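Local coordinates for LPP20 lipofamily protein (Helicobacter pylori R046Wa, PDB 4KZS) that is a secreted protein of unknown function, possibly connected with the outer membrane and the Tol-Pal system of this human pathogen, at residues L37-N49 with I71-V83. Numbering follows the deposited sequence.
Sequences LADLVASISVVVN and INLKTDDLELNNV
Asn49 is bonded to the backbone of Leu73 through both ends of its amide: Leu73 N donates to Asn49 OD1 (2.8 Å), while Asn49 ND2 donates to Leu73 O (2.8 Å), which lies in the amide plane. The two bonds, both bent (147° and 138°), probably hold the buried amide in this rotation. One turn earlier, Ser45 OG accepts Thr75 N at 2.9 Å. Its chi1 of -70° sets the hydroxyl beside its own backbone N, weakly bonded to Val41 O. Two side chains of helix 29-53 thus anchor the loop leading to strand 84-91, in the LPP20 lipoprotein region, where the helix packs on a three-stranded antiparallel sheet. Val48 CG1 meets Leu73 CD1 at 3.9 Å, crossing at about a right angle, and Ile153 of helix 135-157 touches both. Leu80 rests its CD1 on Val41 CG1 (4.0 Å) and its CD2 on Ile44 CD1 (4.2 Å), with Phe106 of helix 103-121 touching Ile44 and Leu80. The solvent side is looser: exposed Asp77 lays OD1 near Val41 CG1 (3.9 Å) and OD2 near Leu37 CD1, and Ile71, its CD1 over Ser45 CB (3.7 Å) and reaching Val46 CG2, is exposed and poorly ordered.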
loop_
_atom_site.group_PDB
_atom_site.type_symbol
_atom_site.label_atom_id
_atom_site.label_comp_id
_atom_site.label_asym_id
_atom_site.label_seq_id
_atom_site.Cartn_x
_atom_site.Cartn_y
_atom_site.Cartn_z
ATOM N N LEU A 37 -23.047 0.782 10.278
ATOM C CA LEU A 37 -21.575 0.830 10.488
ATOM C C LEU A 37 -20.971 2.032 9.820
ATOM O O LEU A 37 -20.147 2.761 10.404
ATOM C CB LEU A 37 -20.846 -0.324 9.827
ATOM C CG LEU A 37 -20.766 -1.713 10.405
ATOM C CD1 LEU A 37 -19.483 -2.287 9.822
ATOM C CD2 LEU A 37 -20.717 -1.640 11.919
ATOM N N ALA A 38 -21.302 2.193 8.539
ATOM C CA ALA A 38 -20.780 3.313 7.795
ATOM C C ALA A 38 -21.010 4.528 8.660
ATOM O O ALA A 38 -20.071 5.259 8.997
ATOM C CB ALA A 38 -21.512 3.441 6.497
ATOM N N ASP A 39 -22.248 4.683 9.124
ATOM C CA ASP A 39 -22.576 5.872 9.853
ATOM C C ASP A 39 -21.797 5.944 11.146
ATOM O O ASP A 39 -21.443 7.028 11.620
ATOM C CB ASP A 39 -24.069 5.996 10.067
ATOM C CG ASP A 39 -24.413 7.174 10.908
ATOM O OD1 ASP A 39 -24.011 8.312 10.553
ATOM O OD2 ASP A 39 -25.048 6.955 11.953
ATOM N N LEU A 40 -21.488 4.777 11.692
ATOM C CA LEU A 40 -20.679 4.695 12.923
ATOM C C LEU A 40 -19.209 5.077 12.687
ATOM O O LEU A 40 -18.651 5.848 13.509
ATOM C CB LEU A 40 -20.785 3.285 13.554
ATOM C CG LEU A 40 -19.653 2.966 14.500
ATOM C CD1 LEU A 40 -19.612 4.005 15.586
ATOM C CD2 LEU A 40 -19.980 1.665 15.144
ATOM N N VAL A 41 -18.598 4.565 11.599
ATOM C CA VAL A 41 -17.229 4.927 11.285
ATOM C C VAL A 41 -17.169 6.405 11.049
ATOM O O VAL A 41 -16.280 7.090 11.580
ATOM C CB VAL A 41 -16.651 4.194 10.047
ATOM C CG1 VAL A 41 -16.529 2.688 10.277
ATOM C CG2 VAL A 41 -17.484 4.441 8.812
ATOM N N ALA A 42 -18.143 6.901 10.274
ATOM C CA ALA A 42 -18.248 8.332 9.898
ATOM C C ALA A 42 -18.342 9.163 11.117
ATOM O O ALA A 42 -17.787 10.249 11.187
ATOM C CB ALA A 42 -19.471 8.584 9.029
ATOM N N SER A 43 -19.039 8.637 12.108
ATOM C CA SER A 43 -19.252 9.386 13.320
ATOM C C SER A 43 -17.985 9.391 14.177
ATOM O O SER A 43 -17.673 10.402 14.825
ATOM C CB SER A 43 -20.448 8.802 14.068
ATOM O OG SER A 43 -20.362 9.101 15.457
ATOM N N ILE A 44 -17.265 8.257 14.200
ATOM C CA ILE A 44 -15.997 8.195 14.913
ATOM C C ILE A 44 -14.936 9.055 14.208
ATOM O O ILE A 44 -14.167 9.745 14.889
ATOM C CB ILE A 44 -15.464 6.784 15.022
ATOM C CG1 ILE A 44 -16.471 5.833 15.694
ATOM C CG2 ILE A 44 -14.189 6.785 15.838
ATOM C CD1 ILE A 44 -16.063 4.390 15.487
ATOM N N SER A 45 -14.868 9.038 12.863
ATOM C CA SER A 45 -13.877 9.890 12.187
ATOM C C SER A 45 -13.930 11.287 12.814
ATOM O O SER A 45 -12.927 11.750 13.379
ATOM C CB SER A 45 -14.118 9.965 10.699
ATOM O OG SER A 45 -13.831 8.741 10.052
ATOM N N VAL A 46 -15.118 11.917 12.778
ATOM C CA VAL A 46 -15.380 13.233 13.423
ATOM C C VAL A 46 -14.793 13.392 14.821
ATOM O O VAL A 46 -13.890 14.189 15.015
ATOM C CB VAL A 46 -16.901 13.565 13.473
ATOM C CG1 VAL A 46 -17.199 14.708 14.441
ATOM C CG2 VAL A 46 -17.449 13.845 12.077
ATOM N N VAL A 47 -15.300 12.640 15.790
ATOM C CA VAL A 47 -14.738 12.670 17.157
ATOM C C VAL A 47 -13.213 12.562 17.161
ATOM O O VAL A 47 -12.546 13.143 17.996
ATOM C CB VAL A 47 -15.372 11.548 18.060
ATOM C CG1 VAL A 47 -14.419 11.005 19.109
ATOM C CG2 VAL A 47 -16.618 12.050 18.754
ATOM N N VAL A 48 -12.668 11.804 16.228
ATOM C CA VAL A 48 -11.238 11.562 16.200
ATOM C C VAL A 48 -10.501 12.752 15.587
ATOM O O VAL A 48 -9.560 13.283 16.195
ATOM C CB VAL A 48 -10.941 10.251 15.458
ATOM C CG1 VAL A 48 -9.505 10.141 15.072
ATOM C CG2 VAL A 48 -11.284 9.096 16.350
ATOM N N ASN A 49 -10.940 13.183 14.401
ATOM C CA ASN A 49 -10.301 14.306 13.715
ATOM C C ASN A 49 -10.263 15.550 14.583
ATOM O O ASN A 49 -9.264 16.260 14.621
ATOM C CB ASN A 49 -10.981 14.596 12.394
ATOM C CG ASN A 49 -10.746 13.493 11.332
ATOM O OD1 ASN A 49 -9.637 13.329 10.787
ATOM N ND2 ASN A 49 -11.808 12.749 11.019
ATOM N N ILE A 71 -11.420 17.075 9.416
ATOM C CA ILE A 71 -11.619 15.675 9.022
ATOM C C ILE A 71 -10.458 15.188 8.125
ATOM O O ILE A 71 -10.682 14.595 7.061
ATOM C CB ILE A 71 -13.041 15.434 8.403
ATOM C CG1 ILE A 71 -13.401 13.940 8.335
ATOM C CG2 ILE A 71 -13.210 16.119 7.044
ATOM C CD1 ILE A 71 -14.251 13.456 9.489
ATOM N N ASN A 72 -9.227 15.447 8.584
ATOM C CA ASN A 72 -7.992 15.055 7.893
ATOM C C ASN A 72 -7.947 13.562 7.509
ATOM O O ASN A 72 -7.721 13.204 6.343
ATOM C CB ASN A 72 -6.777 15.421 8.762
ATOM C CG ASN A 72 -5.488 15.493 7.970
ATOM O OD1 ASN A 72 -4.520 16.133 8.399
ATOM N ND2 ASN A 72 -5.465 14.847 6.802
ATOM N N LEU A 73 -8.179 12.701 8.495
ATOM C CA LEU A 73 -8.180 11.261 8.263
ATOM C C LEU A 73 -9.584 10.721 8.404
ATOM O O LEU A 73 -10.298 11.077 9.329
ATOM C CB LEU A 73 -7.221 10.550 9.226
ATOM C CG LEU A 73 -7.321 10.904 10.717
ATOM C CD1 LEU A 73 -8.437 10.100 11.354
ATOM C CD2 LEU A 73 -6.003 10.666 11.434
ATOM N N LYS A 74 -9.995 9.884 7.464
ATOM C CA LYS A 74 -11.343 9.367 7.489
ATOM C C LYS A 74 -11.222 7.862 7.618
ATOM O O LYS A 74 -10.662 7.224 6.742
ATOM C CB LYS A 74 -12.092 9.748 6.215
ATOM C CG LYS A 74 -13.596 9.786 6.416
ATOM C CD LYS A 74 -14.270 10.670 5.376
ATOM C CE LYS A 74 -14.375 10.004 4.010
ATOM N NZ LYS A 74 -15.396 8.920 3.978
ATOM N N THR A 75 -11.712 7.307 8.724
ATOM C CA THR A 75 -11.483 5.903 9.021
ATOM C C THR A 75 -12.450 5.096 8.162
ATOM O O THR A 75 -13.318 5.665 7.533
ATOM C CB THR A 75 -11.572 5.569 10.535
ATOM O OG1 THR A 75 -12.853 5.913 11.027
ATOM C CG2 THR A 75 -10.583 6.349 11.383
ATOM N N ASP A 76 -12.247 3.791 8.057
ATOM C CA ASP A 76 -13.245 2.909 7.459
ATOM C C ASP A 76 -13.249 1.534 8.166
ATOM O O ASP A 76 -12.463 1.333 9.092
ATOM C CB ASP A 76 -12.981 2.786 5.978
ATOM C CG ASP A 76 -11.550 2.462 5.685
ATOM O OD1 ASP A 76 -11.049 1.492 6.293
ATOM O OD2 ASP A 76 -10.932 3.167 4.854
ATOM N N ASP A 77 -14.116 0.602 7.749
ATOM C CA ASP A 77 -14.324 -0.687 8.478
ATOM C C ASP A 77 -13.047 -1.424 8.800
ATOM O O ASP A 77 -12.928 -2.059 9.834
ATOM C CB ASP A 77 -15.146 -1.671 7.668
ATOM C CG ASP A 77 -16.376 -1.063 7.081
ATOM O OD1 ASP A 77 -16.613 0.154 7.251
ATOM O OD2 ASP A 77 -17.129 -1.822 6.436
ATOM N N LEU A 78 -12.108 -1.395 7.863
ATOM C CA LEU A 78 -10.783 -1.916 8.090
ATOM C C LEU A 78 -10.362 -1.667 9.531
ATOM O O LEU A 78 -9.679 -2.518 10.133
ATOM C CB LEU A 78 -9.776 -1.190 7.174
ATOM C CG LEU A 78 -9.553 -1.733 5.770
ATOM C CD1 LEU A 78 -10.871 -2.034 5.048
ATOM C CD2 LEU A 78 -8.652 -0.777 4.991
ATOM N N GLU A 79 -10.753 -0.489 10.048
ATOM C CA GLU A 79 -10.337 -0.001 11.367
ATOM C C GLU A 79 -11.046 -0.560 12.581
ATOM O O GLU A 79 -10.588 -0.382 13.709
ATOM C CB GLU A 79 -10.420 1.508 11.420
ATOM C CG GLU A 79 -9.164 2.158 10.895
ATOM C CD GLU A 79 -9.063 2.038 9.412
ATOM O OE1 GLU A 79 -9.870 2.717 8.745
ATOM O OE2 GLU A 79 -8.190 1.271 8.930
ATOM N N LEU A 80 -12.169 -1.220 12.362
ATOM C CA LEU A 80 -12.962 -1.791 13.424
ATOM C C LEU A 80 -13.001 -3.276 13.291
ATOM O O LEU A 80 -12.546 -3.800 12.274
ATOM C CB LEU A 80 -14.403 -1.375 13.176
ATOM C CG LEU A 80 -14.843 0.064 13.148
ATOM C CD1 LEU A 80 -16.364 0.035 13.269
ATOM C CD2 LEU A 80 -14.168 0.789 14.301
ATOM N N ASN A 81 -13.761 -3.907 14.212
ATOM C CA ASN A 81 -14.082 -5.359 14.292
ATOM C C ASN A 81 -15.436 -6.178 14.272
ATOM O O ASN A 81 -15.971 -6.693 13.236
ATOM C CB ASN A 81 -13.507 -5.754 15.625
ATOM C CG ASN A 81 -12.340 -4.857 16.027
ATOM O OD1 ASN A 81 -12.448 -3.603 16.011
ATOM N ND2 ASN A 81 -11.207 -5.484 16.372
ATOM N N ASN A 82 -15.951 -6.293 15.485
ATOM C CA ASN A 82 -17.209 -6.871 15.822
ATOM C C ASN A 82 -17.720 -5.957 17.011
ATOM O O ASN A 82 -17.201 -6.090 18.188
ATOM C CB ASN A 82 -16.944 -8.244 16.355
ATOM C CG ASN A 82 -15.967 -8.224 17.541
ATOM O OD1 ASN A 82 -16.402 -7.984 18.699
ATOM N ND2 ASN A 82 -14.647 -8.455 17.274
ATOM N N VAL A 83 -18.681 -5.057 16.680
ATOM C CA VAL A 83 -19.205 -3.938 17.480
ATOM C C VAL A 83 -20.617 -4.327 17.924
ATOM O O VAL A 83 -21.197 -5.242 17.340
ATOM C CB VAL A 83 -19.383 -2.680 16.568
ATOM C CG1 VAL A 83 -18.209 -2.498 15.640
ATOM C CG2 VAL A 83 -20.651 -2.748 15.684
#